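Local coordinates for protein salmonella typhimurium DB7155 bacteriophage DET7 tailspike (Bacteriophage, PDB 2V5I) that binds and hydrolyses the O-antigen polysaccharide of its Salmonella host, serving the phage as its receptor-binding tailspike, at residues T203-S208 / Q231-N236; L323-L328 / Y345-T350; K66-G71 / F90-T95; F48-S53 / D72-F77. One frame throughout, in Å; residues are numbered along the deposited sequence.

Interaction 1 of 4, residues T203-S208 / Q231-N236; sequences TFENLS and QFLRNN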
loop_
_atom_site.group_PDB
_atom_site.type_symbol
_atom_site.label_atom_id
_atom_site.label_comp_id
_atom_site.label_asym_id
_atom_site.label_seq_id
_atom_site.Cartn_x
_atom_site.Cartn_y
_atom_site.Cartn_z
ATOM N N THR A 203 19.487 12.774 14.783
ATOM C CA THR A 203 18.668 13.704 15.547
ATOM C C THR A 203 18.703 15.093 14.911
ATOM O O THR A 203 19.756 15.577 14.541
ATOM C CB THR A 203 19.272 13.862 16.985
ATOM O OG1 THR A 203 19.299 12.600 17.641
ATOM C CG2 THR A 203 18.478 14.871 17.804
ATOM N N PHE A 204 17.523 15.665 14.696
ATOM C CA PHE A 204 17.402 17.072 14.356
ATOM C C PHE A 204 16.834 17.792 15.567
ATOM O O PHE A 204 15.654 17.618 15.893
ATOM C CB PHE A 204 16.443 17.204 13.146
ATOM C CG PHE A 204 16.997 16.666 11.880
ATOM C CD1 PHE A 204 17.959 17.332 11.202
ATOM C CD2 PHE A 204 16.597 15.387 11.394
ATOM C CE1 PHE A 204 18.500 16.792 9.974
ATOM C CE2 PHE A 204 17.127 14.915 10.195
ATOM C CZ PHE A 204 18.086 15.583 9.544
ATOM N N GLU A 205 17.680 18.621 16.197
ATOM C CA GLU A 205 17.355 19.312 17.427
ATOM C C GLU A 205 17.248 20.819 17.105
ATOM O O GLU A 205 18.239 21.445 16.709
ATOM C CB GLU A 205 18.490 19.062 18.409
ATOM C CG GLU A 205 18.305 19.769 19.730
ATOM C CD GLU A 205 18.973 21.161 19.750
ATOM O OE1 GLU A 205 20.243 21.278 19.732
ATOM O OE2 GLU A 205 18.247 22.180 19.805
ATOM N N ASN A 206 16.019 21.361 17.187
ATOM C CA ASN A 206 15.766 22.764 16.940
ATOM C C ASN A 206 15.072 23.460 18.126
ATOM O O ASN A 206 14.077 24.170 17.965
ATOM C CB ASN A 206 14.927 22.905 15.645
ATOM C CG ASN A 206 15.711 22.506 14.426
ATOM O OD1 ASN A 206 15.766 21.315 14.090
ATOM N ND2 ASN A 206 16.326 23.462 13.771
ATOM N N LEU A 207 15.605 23.254 19.315
ATOM C CA LEU A 207 14.981 23.764 20.542
ATOM C C LEU A 207 14.986 25.298 20.605
ATOM O O LEU A 207 14.093 25.885 21.252
ATOM C CB LEU A 207 15.695 23.182 21.780
ATOM C CG LEU A 207 15.479 21.670 22.002
ATOM C CD1 LEU A 207 16.321 21.166 23.141
ATOM C CD2 LEU A 207 14.024 21.395 22.288
ATOM N N SER A 208 16.010 25.893 19.981
ATOM C CA SER A 208 16.179 27.359 19.901
ATOM C C SER A 208 16.061 27.843 18.471
ATOM O O SER A 208 16.280 27.110 17.558
ATOM C CB SER A 208 17.598 27.768 20.332
ATOM O OG SER A 208 18.039 27.084 21.475
ATOM N N GLN A 231 15.165 10.844 15.523
ATOM C CA GLN A 231 14.342 11.659 16.391
ATOM C C GLN A 231 14.362 13.133 16.041
ATOM O O GLN A 231 15.344 13.629 15.537
ATOM C CB GLN A 231 14.742 11.490 17.849
ATOM C CG GLN A 231 16.080 11.942 18.184
ATOM C CD GLN A 231 16.588 11.378 19.575
ATOM O OE1 GLN A 231 15.873 10.666 20.290
ATOM N NE2 GLN A 231 17.802 11.735 19.943
ATOM N N PHE A 232 13.196 13.787 16.259
ATOM C CA PHE A 232 13.037 15.233 16.006
ATOM C C PHE A 232 12.666 15.955 17.274
ATOM O O PHE A 232 11.873 15.432 18.048
ATOM C CB PHE A 232 11.860 15.417 14.977
ATOM C CG PHE A 232 12.163 14.866 13.628
ATOM C CD1 PHE A 232 11.916 13.514 13.361
ATOM C CD2 PHE A 232 12.691 15.650 12.664
ATOM C CE1 PHE A 232 12.216 12.982 12.128
ATOM C CE2 PHE A 232 13.002 15.104 11.368
ATOM C CZ PHE A 232 12.714 13.757 11.160
ATOM N N LEU A 233 13.192 17.184 17.416
ATOM C CA LEU A 233 12.851 18.099 18.528
ATOM C C LEU A 233 12.529 19.477 17.944
ATOM O O LEU A 233 13.340 20.068 17.256
ATOM C CB LEU A 233 13.996 18.242 19.560
ATOM C CG LEU A 233 14.414 17.003 20.313
ATOM C CD1 LEU A 233 15.423 16.200 19.551
ATOM C CD2 LEU A 233 15.011 17.420 21.645
ATOM N N ARG A 234 11.306 19.953 18.183
ATOM C CA ARG A 234 10.838 21.270 17.735
ATOM C C ARG A 234 11.033 21.509 16.215
ATOM O O ARG A 234 11.544 22.521 15.799
ATOM C CB ARG A 234 11.501 22.348 18.570
ATOM C CG ARG A 234 10.809 23.718 18.511
ATOM C CD ARG A 234 11.236 24.628 19.650
ATOM N NE ARG A 234 10.834 26.036 19.464
ATOM C CZ ARG A 234 11.471 26.916 18.707
ATOM N NH1 ARG A 234 12.542 26.590 17.996
ATOM N NH2 ARG A 234 11.015 28.187 18.621
ATOM N N ASN A 235 10.611 20.511 15.431
ATOM C CA ASN A 235 10.476 20.613 13.976
ATOM C C ASN A 235 8.994 20.766 13.621
ATOM O O ASN A 235 8.143 20.115 14.207
ATOM C CB ASN A 235 11.096 19.392 13.302
ATOM C CG ASN A 235 12.587 19.530 13.141
ATOM O OD1 ASN A 235 13.124 19.516 12.003
ATOM N ND2 ASN A 235 13.303 19.704 14.232
ATOM N N ASN A 236 8.729 21.647 12.645
ATOM C CA ASN A 236 7.385 21.894 12.060
ATOM C C ASN A 236 7.522 21.918 10.556
ATOM O O ASN A 236 8.104 22.860 10.051
ATOM C CB ASN A 236 6.785 23.161 12.640
ATOM C CG ASN A 236 5.373 23.411 12.152
ATOM O OD1 ASN A 236 4.846 22.647 11.335
ATOM N ND2 ASN A 236 4.704 24.411 12.753
#
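Thr-203 to Glu-205 and Gln-231 to Leu-233 run parallel with axes 4.9 Å apart, Phe-204 lending its N-H to Gln-231 O and its carbonyl to Leu-233 N. Phe-204 and Phe-232 sit side by side on one face, pointing the same way, their planes 22° apart but slid so far that the rings barely overlap; Phe-204 CD2 meets Phe-232 CE2 at 3.6 Å. Phe-180 stacks on Phe-204 from the preceding strand, so phenylalanines follow one another from coil to coil of a parallel beta-helix, the fold of P22-type tailspikes. On the other face, Gln-231 NE2 donates to Thr-203 OG1 (2.9 Å), and the Thr-203 methyl packs on Leu-233 CD1. Beyond the strands the chain turns, and polar groups take over. Asn-235 ND2 gives one hydrogen to Asn-206 OD1 (2.9 Å), coming from above that carbonyl plane with the amides 75° apart, and the other to Leu-233 O, which Asn-206 N reaches from the opposite face. Arg-234, extended from CG to NE with CG anti to N (chi1 -162°), lies along the turn so that NH1 meets Asn-206 O at 2.9 Å, in the guanidinium plane, while Leu-207 O covers one guanidinium face. Asparagine suits such a corner because one amide can both donate and accept: Asn-206 ND2 reaches back to Cys-183 O, and the buried amides find partners in each other and in the backbone.

Interaction 2 of 4, residues L323-L328 / Y345-T350; sequences LVDNIL and YVSNVT
Asp-325 OD1 meets two donors of the next strand: Ser-347 OG at 2.7 Å, on the anti side of the carboxylate, and Asn-348 ND2 in a bent, weak bond. Ser-347 carries its hydroxyl between its backbone N and carbonyl carbon (chi1 51°), a position that turns OG to the aspartate; a water there also bridges OG to Val-324 O. Val-324, before the corner, and Ile-327, after it, each pack on their neighbour in the next strand: Val-324 CG1 lies 4.2 Å from Val-346 CG1, and Ile-327 CG1 is 3.9 Å from Val-349 CG2, beta-branched residues that suit extended strands. These are successive rungs of the parallel beta-helix, and both strands turn a corner at the same level, at Asn-326 and Asn-348, each with positive phi (about 60°), a conformation asparagine tolerates well. Ser-347 N to Val-324 O before the corner and Thr-350 N to Ile-327 O (3.0 Å) after it hold the two bent chains in step. Leu-328 CD1 then crosses to the Thr-350 methyl at 3.6 Å. Farther out, Asn-348 OD1 accepts from Asn-370 on the following rung. Asn-348 ND2 also bonds Thr-350 of the second subunit, while Asn-326 packs on its own counterparts in both other subunits of the trimer.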
loop_
_atom_site.group_PDB
_atom_site.type_symbol
_atom_site.label_atom_id
_atom_site.label_comp_id
_atom_site.label_asym_id
_atom_site.label_seq_id
_atom_site.Cartn_x
_atom_site.Cartn_y
_atom_site.Cartn_z
ATOM N N LEU A 323 1.861 13.256 8.513
ATOM C CA LEU A 323 1.438 12.518 7.350
ATOM C C LEU A 323 2.041 11.108 7.461
ATOM O O LEU A 323 3.232 10.893 7.194
ATOM C CB LEU A 323 1.891 13.210 6.061
ATOM C CG LEU A 323 1.596 12.498 4.746
ATOM C CD1 LEU A 323 0.138 12.169 4.595
ATOM C CD2 LEU A 323 2.066 13.406 3.591
ATOM N N VAL A 324 1.206 10.165 7.885
ATOM C CA VAL A 324 1.606 8.786 8.196
ATOM C C VAL A 324 0.953 7.850 7.212
ATOM O O VAL A 324 -0.279 7.767 7.170
ATOM C CB VAL A 324 1.176 8.379 9.645
ATOM C CG1 VAL A 324 1.586 6.938 9.961
ATOM C CG2 VAL A 324 1.802 9.315 10.644
ATOM N N ASP A 325 1.772 7.235 6.343
ATOM C CA ASP A 325 1.275 6.353 5.264
ATOM C C ASP A 325 2.338 5.355 4.853
ATOM O O ASP A 325 3.501 5.680 4.703
ATOM C CB ASP A 325 0.911 7.212 4.013
ATOM C CG ASP A 325 0.394 6.385 2.846
ATOM O OD1 ASP A 325 -0.721 5.831 2.933
ATOM O OD2 ASP A 325 1.093 6.304 1.800
ATOM N N ASN A 326 1.905 4.105 4.692
ATOM C CA ASN A 326 2.733 3.035 4.194
ATOM C C ASN A 326 3.932 2.755 5.100
ATOM O O ASN A 326 5.079 2.821 4.702
ATOM C CB ASN A 326 3.223 3.295 2.766
ATOM C CG ASN A 326 3.949 2.108 2.199
ATOM O OD1 ASN A 326 3.700 0.985 2.618
ATOM N ND2 ASN A 326 4.827 2.338 1.220
ATOM N N ILE A 327 3.608 2.460 6.355
ATOM C CA ILE A 327 4.635 2.079 7.334
ATOM C C ILE A 327 4.426 0.657 7.815
ATOM O O ILE A 327 3.313 0.159 7.838
ATOM C CB ILE A 327 4.679 3.081 8.536
ATOM C CG1 ILE A 327 3.355 3.207 9.272
ATOM C CG2 ILE A 327 5.145 4.454 8.060
ATOM C CD1 ILE A 327 3.452 3.774 10.621
ATOM N N LEU A 328 5.517 0.022 8.251
ATOM C CA LEU A 328 5.508 -1.398 8.661
ATOM C C LEU A 328 6.291 -1.550 9.958
ATOM O O LEU A 328 7.362 -0.946 10.098
ATOM C CB LEU A 328 6.165 -2.278 7.596
ATOM C CG LEU A 328 6.456 -3.762 7.920
ATOM C CD1 LEU A 328 5.201 -4.522 8.136
ATOM C CD2 LEU A 328 7.330 -4.406 6.821
ATOM N N TYR A 345 -5.219 12.137 9.692
ATOM C CA TYR A 345 -5.407 10.893 8.915
ATOM C C TYR A 345 -4.218 9.975 9.095
ATOM O O TYR A 345 -3.064 10.445 9.170
ATOM C CB TYR A 345 -5.627 11.224 7.429
ATOM C CG TYR A 345 -6.925 11.983 7.206
ATOM C CD1 TYR A 345 -6.990 13.349 7.395
ATOM C CD2 TYR A 345 -8.109 11.335 6.951
ATOM C CE1 TYR A 345 -8.195 14.049 7.260
ATOM C CE2 TYR A 345 -9.306 12.019 6.791
ATOM C CZ TYR A 345 -9.343 13.403 7.056
ATOM O OH TYR A 345 -10.508 14.100 6.925
ATOM N N VAL A 346 -4.468 8.673 9.151
ATOM C CA VAL A 346 -3.412 7.654 9.192
ATOM C C VAL A 346 -3.874 6.589 8.189
ATOM O O VAL A 346 -5.045 6.235 8.172
ATOM C CB VAL A 346 -3.341 7.016 10.570
ATOM C CG1 VAL A 346 -2.379 5.868 10.577
ATOM C CG2 VAL A 346 -2.941 8.039 11.560
ATOM N N SER A 347 -3.007 6.187 7.246
ATOM C CA SER A 347 -3.401 5.198 6.252
ATOM C C SER A 347 -2.314 4.185 5.944
ATOM O O SER A 347 -1.122 4.448 6.058
ATOM C CB SER A 347 -3.759 5.854 4.896
ATOM O OG SER A 347 -2.718 6.744 4.463
ATOM N N ASN A 348 -2.762 2.986 5.601
ATOM C CA ASN A 348 -1.881 2.002 5.044
ATOM C C ASN A 348 -0.758 1.654 6.015
ATOM O O ASN A 348 0.442 1.795 5.724
ATOM C CB ASN A 348 -1.364 2.443 3.668
ATOM C CG ASN A 348 -2.497 2.928 2.746
ATOM O OD1 ASN A 348 -3.630 2.399 2.755
ATOM N ND2 ASN A 348 -2.217 3.987 2.002
ATOM N N VAL A 349 -1.171 1.163 7.176
ATOM C CA VAL A 349 -0.259 0.791 8.250
ATOM C C VAL A 349 -0.296 -0.701 8.395
ATOM O O VAL A 349 -1.369 -1.266 8.405
ATOM C CB VAL A 349 -0.768 1.447 9.581
ATOM C CG1 VAL A 349 -0.094 0.862 10.813
ATOM C CG2 VAL A 349 -0.547 2.955 9.535
ATOM N N THR A 350 0.865 -1.345 8.572
ATOM C CA THR A 350 0.960 -2.800 8.754
ATOM C C THR A 350 1.815 -3.061 10.005
ATOM O O THR A 350 3.012 -2.734 10.051
ATOM C CB THR A 350 1.595 -3.473 7.506
ATOM O OG1 THR A 350 0.784 -3.158 6.332
ATOM C CG2 THR A 350 1.686 -4.992 7.725
HETATM O O HOH W 1 -1.722 11.236 6.994
HETATM O O HOH W 2 -2.636 9.211 5.526
HETATM O O HOH W 3 1.863 -0.868 5.218
#

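Interaction 3 of 4, residues K66-G71 / F90-T95; sequences KAKFIG and FMESKT
The Phe-69 ring has the Met-91 sulfur at its edge, near the ring plane: SD lies 5.0 Å from the centroid and 74° off the normal, a Met-aromatic contact. In Met-91 the bend at chi2 (-57°) brings SD to 3.7 Å from Phe-69 CB, and the bend at chi3 turns the CE methyl to the same carbon; an unbranched, flexible thioether can fold itself against the rim of a ring. On the other face of the strands Phe-90 lies alongside Lys-68, both pointing the same way, with Lys-68 CG 3.6 Å from Phe-90 CD1. The long methylene chain of Lys-68 gives the ring an apolar neighbour, and its extended course carries NZ across to Glu-92 OE1, a 2.8 Å salt bridge met nearly along the C-O axis. Glu-92, equally extended, has its second oxygen bound by Lys-124, so its carboxylate probably sits between two positive charges. Underneath, the parallel ladder runs from Phe-69 N to Phe-90 O, then Glu-92 N to Phe-69 O, and closes with Gly-71 N to Glu-92 O, each 2.9 Å long. A water links Ala-67 O with Phe-90 N just ahead of it. Strand 69-70 lies between strand 46-47, whose Tyr-46 touches Phe-69, and strand 85-92; Met-91 points into the beta-helix interior against Ala-156 and Leu-158 of strand 156-161 and Tyr-178 of strand 176-181.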
loop_
_atom_site.group_PDB
_atom_site.type_symbol
_atom_site.label_atom_id
_atom_site.label_comp_id
_atom_site.label_asym_id
_atom_site.label_seq_id
_atom_site.Cartn_x
_atom_site.Cartn_y
_atom_site.Cartn_z
ATOM N N LYS A 66 37.012 8.579 2.881
ATOM C CA LYS A 66 37.519 7.238 2.562
ATOM C C LYS A 66 38.306 6.677 3.756
ATOM O O LYS A 66 39.244 5.903 3.604
ATOM C CB LYS A 66 38.397 7.289 1.284
ATOM C CG LYS A 66 37.583 7.716 0.038
ATOM C CD LYS A 66 38.312 7.554 -1.279
ATOM C CE LYS A 66 37.402 7.884 -2.469
ATOM N NZ LYS A 66 38.057 7.580 -3.816
ATOM N N ALA A 67 37.866 7.054 4.948
ATOM C CA ALA A 67 38.475 6.670 6.227
ATOM C C ALA A 67 37.536 7.107 7.347
ATOM O O ALA A 67 36.452 7.659 7.052
ATOM C CB ALA A 67 39.851 7.269 6.384
ATOM N N LYS A 68 37.897 6.849 8.597
ATOM C CA LYS A 68 37.005 7.005 9.751
ATOM C C LYS A 68 37.376 8.178 10.626
ATOM O O LYS A 68 38.556 8.505 10.734
ATOM C CB LYS A 68 37.041 5.776 10.619
ATOM C CG LYS A 68 36.776 4.471 9.914
ATOM C CD LYS A 68 36.910 3.296 10.885
ATOM C CE LYS A 68 36.546 1.966 10.256
ATOM N NZ LYS A 68 36.418 0.896 11.321
ATOM N N PHE A 69 36.359 8.726 11.302
ATOM C CA PHE A 69 36.531 9.656 12.412
ATOM C C PHE A 69 36.312 8.868 13.711
ATOM O O PHE A 69 35.225 8.346 13.950
ATOM C CB PHE A 69 35.531 10.823 12.394
ATOM C CG PHE A 69 35.694 11.758 11.230
ATOM C CD1 PHE A 69 36.881 12.458 11.032
ATOM C CD2 PHE A 69 34.616 12.046 10.403
ATOM C CE1 PHE A 69 37.022 13.352 9.942
ATOM C CE2 PHE A 69 34.777 12.918 9.290
ATOM C CZ PHE A 69 35.958 13.565 9.076
ATOM N N ILE A 70 37.372 8.756 14.521
ATOM C CA ILE A 70 37.365 7.946 15.704
ATOM C C ILE A 70 37.525 8.819 16.953
ATOM O O ILE A 70 38.493 9.585 17.082
ATOM C CB ILE A 70 38.513 6.888 15.643
ATOM C CG1 ILE A 70 38.433 6.057 14.329
ATOM C CG2 ILE A 70 38.501 6.006 16.872
ATOM C CD1 ILE A 70 39.648 5.259 14.025
ATOM N N GLY A 71 36.638 8.641 17.914
ATOM C CA GLY A 71 36.743 9.386 19.164
ATOM C C GLY A 71 35.533 9.171 20.039
ATOM O O GLY A 71 34.502 8.690 19.554
ATOM N N PHE A 90 32.174 8.008 8.446
ATOM C CA PHE A 90 32.067 6.859 9.335
ATOM C C PHE A 90 32.547 7.318 10.734
ATOM O O PHE A 90 33.748 7.639 10.907
ATOM C CB PHE A 90 32.939 5.689 8.823
ATOM C CG PHE A 90 32.697 4.379 9.511
ATOM C CD1 PHE A 90 33.281 4.094 10.743
ATOM C CD2 PHE A 90 31.885 3.421 8.937
ATOM C CE1 PHE A 90 33.070 2.855 11.392
ATOM C CE2 PHE A 90 31.637 2.209 9.572
ATOM C CZ PHE A 90 32.251 1.914 10.805
ATOM N N MET A 91 31.625 7.369 11.726
ATOM C CA MET A 91 31.935 7.750 13.106
ATOM C C MET A 91 32.124 6.494 13.949
ATOM O O MET A 91 31.265 5.606 13.916
ATOM C CB MET A 91 30.764 8.563 13.651
ATOM C CG MET A 91 30.479 9.769 12.868
ATOM S SD MET A 91 31.810 10.961 12.652
ATOM C CE MET A 91 32.196 11.385 14.331
ATOM N N GLU A 92 33.263 6.365 14.656
ATOM C CA GLU A 92 33.509 5.175 15.499
ATOM C C GLU A 92 33.991 5.617 16.873
ATOM O O GLU A 92 34.839 6.514 16.993
ATOM C CB GLU A 92 34.538 4.273 14.836
ATOM C CG GLU A 92 34.983 3.107 15.740
ATOM C CD GLU A 92 35.840 2.095 15.047
ATOM O OE1 GLU A 92 35.888 2.035 13.794
ATOM O OE2 GLU A 92 36.465 1.293 15.786
ATOM N N SER A 93 33.393 5.068 17.927
ATOM C CA SER A 93 33.839 5.413 19.268
ATOM C C SER A 93 35.224 4.908 19.488
ATOM O O SER A 93 35.609 3.888 18.922
ATOM C CB SER A 93 32.903 4.888 20.359
ATOM O OG SER A 93 32.835 3.447 20.350
ATOM N N LYS A 94 35.933 5.599 20.360
ATOM C CA LYS A 94 37.238 5.153 20.833
ATOM C C LYS A 94 37.083 4.001 21.828
ATOM O O LYS A 94 37.785 2.966 21.754
ATOM C CB LYS A 94 37.906 6.391 21.462
ATOM C CG LYS A 94 39.236 6.160 22.010
ATOM C CD LYS A 94 40.001 7.451 22.262
ATOM C CE LYS A 94 39.499 8.238 23.397
ATOM N NZ LYS A 94 40.384 9.460 23.539
ATOM N N THR A 95 36.192 4.191 22.789
ATOM C CA THR A 95 35.974 3.232 23.851
ATOM C C THR A 95 35.063 2.105 23.355
ATOM O O THR A 95 34.099 2.344 22.591
ATOM C CB THR A 95 35.354 3.920 25.073
ATOM O OG1 THR A 95 36.246 4.937 25.598
ATOM C CG2 THR A 95 35.092 2.895 26.159
HETATM O O HOH W 4 34.653 9.513 8.049
#

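Interaction 4 of 4, residues F48-S53 / D72-F77; sequences FTDGES and DGALIF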
loop_
_atom_site.group_PDB
_atom_site.type_symbol
_atom_site.label_atom_id
_atom_site.label_comp_id
_atom_site.label_asym_id
_atom_site.label_seq_id
_atom_site.Cartn_x
_atom_site.Cartn_y
_atom_site.Cartn_z
ATOM N N PHE A 48 39.781 12.084 16.865
ATOM C CA PHE A 48 39.393 13.416 17.382
ATOM C C PHE A 48 39.218 13.401 18.898
ATOM O O PHE A 48 39.006 12.361 19.506
ATOM C CB PHE A 48 38.137 13.959 16.656
ATOM C CG PHE A 48 36.870 13.193 16.940
ATOM C CD1 PHE A 48 36.510 12.086 16.190
ATOM C CD2 PHE A 48 36.035 13.554 18.001
ATOM C CE1 PHE A 48 35.356 11.391 16.464
ATOM C CE2 PHE A 48 34.892 12.860 18.273
ATOM C CZ PHE A 48 34.552 11.745 17.529
ATOM N N THR A 49 39.290 14.584 19.505
ATOM C CA THR A 49 39.003 14.726 20.940
ATOM C C THR A 49 37.599 15.259 21.156
ATOM O O THR A 49 37.050 15.944 20.292
ATOM C CB THR A 49 39.991 15.698 21.559
ATOM O OG1 THR A 49 39.965 16.945 20.874
ATOM C CG2 THR A 49 41.396 15.110 21.439
ATOM N N ASP A 50 36.997 14.921 22.289
ATOM C CA ASP A 50 35.648 15.402 22.601
ATOM C C ASP A 50 35.589 16.898 22.552
ATOM O O ASP A 50 36.323 17.599 23.235
ATOM C CB ASP A 50 35.196 14.913 23.986
ATOM C CG ASP A 50 33.767 15.317 24.349
ATOM O OD1 ASP A 50 32.866 15.698 23.525
ATOM O OD2 ASP A 50 33.504 15.232 25.577
ATOM N N GLY A 51 34.677 17.426 21.762
ATOM C CA GLY A 51 34.539 18.841 21.622
ATOM C C GLY A 51 35.400 19.518 20.597
ATOM O O GLY A 51 35.362 20.761 20.491
ATOM N N GLU A 52 36.172 18.749 19.838
ATOM C CA GLU A 52 36.999 19.296 18.802
ATOM C C GLU A 52 36.082 20.025 17.813
ATOM O O GLU A 52 35.103 19.447 17.356
ATOM C CB GLU A 52 37.805 18.196 18.121
ATOM C CG GLU A 52 38.687 18.705 16.995
ATOM C CD GLU A 52 39.759 17.730 16.540
ATOM O OE1 GLU A 52 39.996 16.723 17.251
ATOM O OE2 GLU A 52 40.358 18.010 15.450
ATOM N N SER A 53 36.396 21.279 17.541
ATOM C CA SER A 53 35.528 22.164 16.744
ATOM C C SER A 53 36.248 22.618 15.497
ATOM O O SER A 53 37.414 23.096 15.561
ATOM C CB SER A 53 35.140 23.373 17.536
ATOM O OG SER A 53 34.500 22.917 18.728
ATOM N N ASP A 72 35.647 9.542 21.315
ATOM C CA ASP A 72 34.528 9.542 22.231
ATOM C C ASP A 72 34.067 10.980 22.309
ATOM O O ASP A 72 34.888 11.878 22.463
ATOM C CB ASP A 72 34.909 9.065 23.626
ATOM C CG ASP A 72 35.239 7.610 23.696
ATOM O OD1 ASP A 72 34.786 6.837 22.829
ATOM O OD2 ASP A 72 36.007 7.204 24.637
ATOM N N GLY A 73 32.774 11.233 22.197
ATOM C CA GLY A 73 32.286 12.615 22.299
ATOM C C GLY A 73 31.946 13.212 20.943
ATOM O O GLY A 73 31.818 12.497 19.960
ATOM N N ALA A 74 31.951 14.544 20.871
ATOM C CA ALA A 74 31.444 15.243 19.700
ATOM C C ALA A 74 32.575 15.854 18.860
ATOM O O ALA A 74 33.526 16.482 19.402
ATOM C CB ALA A 74 30.486 16.356 20.137
ATOM N N LEU A 75 32.495 15.623 17.547
ATOM C CA LEU A 75 33.265 16.336 16.543
ATOM C C LEU A 75 32.312 17.362 15.962
ATOM O O LEU A 75 31.263 17.003 15.437
ATOM C CB LEU A 75 33.760 15.362 15.486
ATOM C CG LEU A 75 34.540 15.926 14.316
ATOM C CD1 LEU A 75 35.786 16.732 14.808
ATOM C CD2 LEU A 75 34.903 14.843 13.332
ATOM N N ILE A 76 32.625 18.654 16.142
ATOM C CA ILE A 76 31.687 19.762 15.875
ATOM C C ILE A 76 32.069 20.515 14.611
ATOM O O ILE A 76 33.177 21.019 14.521
ATOM C CB ILE A 76 31.630 20.755 17.060
ATOM C CG1 ILE A 76 31.238 20.015 18.332
ATOM C CG2 ILE A 76 30.688 21.953 16.727
ATOM C CD1 ILE A 76 31.538 20.781 19.618
ATOM N N PHE A 77 31.110 20.630 13.684
ATOM C CA PHE A 77 31.309 21.315 12.396
ATOM C C PHE A 77 30.469 22.598 12.398
ATOM O O PHE A 77 29.220 22.564 12.340
ATOM C CB PHE A 77 30.861 20.452 11.202
ATOM C CG PHE A 77 31.807 19.305 10.812
ATOM C CD1 PHE A 77 32.915 18.958 11.567
ATOM C CD2 PHE A 77 31.563 18.568 9.650
ATOM C CE1 PHE A 77 33.760 17.903 11.140
ATOM C CE2 PHE A 77 32.378 17.569 9.233
ATOM C CZ PHE A 77 33.476 17.212 9.981
HETATM O O HOH W 5 38.094 11.072 21.860
#
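Phe-48 holds CG between its backbone N and carbonyl carbon (chi1 68°), which swings the ring under Leu-75, while Asp-50 sets CG anti to N (chi1 -177°) and so presents OD1 to the start of the facing strand. Leu-75 CB stands over the centre of the Phe-48 ring in a CH-pi contact, 3.9 Å from the centroid, and the Gly-73 carbonyl lies at the ring edge. Asp-50 OD1 accepts from Ala-74 N at 3.0 Å, standing in for a backbone acceptor where the chain has not yet become a strand. Thr-49 to Glu-52 make a type II turn with glycine at its third position, where phi is positive; Gly-51 N bonds Ala-74 O at 2.8 Å. Gly-73 takes a positive phi (103°), a backbone shape natural to glycine, and brings its CA to 3.4 Å from Asp-50 OD1. Past the turn, Ile-76 N to Glu-52 O (2.9 Å) begins regular parallel pairing, with Ile-76 CD1 lying against Ser-53 OG. Glu-52 ties the turn together by accepting from Thr-49 N with one oxygen and from Tyr-46 with the other. Strand 73-78 is flanked by strands 52-55 and 156-161, whose Leu-158 meets Leu-75, and the Phe-48 ring fills the interior against Phe-69 and Met-91.

In the fold
Along the chain interactions 3 and 4 come first, their segments alternating, followed by interaction 1 and then interaction 2. Interactions 3 and 4, with centres 11 Å apart, touch directly: Ile-70 O lies 2.8 Å from Phe-48 N, and Thr-95 OG1 approaches Asp-72 OD2, so neighbouring faces of the same early coils are joined. Interactions 4 and 1 belong to one run of parallel strands, with centres about 21 Å apart, while interactions 3 and 2 belong to another run, with centres about 36 Å apart. All four are therefore coil-to-coil contacts repeated along one parallel beta-helix. Interaction 2 meets both other subunits of the trimeric spike, and interaction 3 reaches one of them through Lys-66.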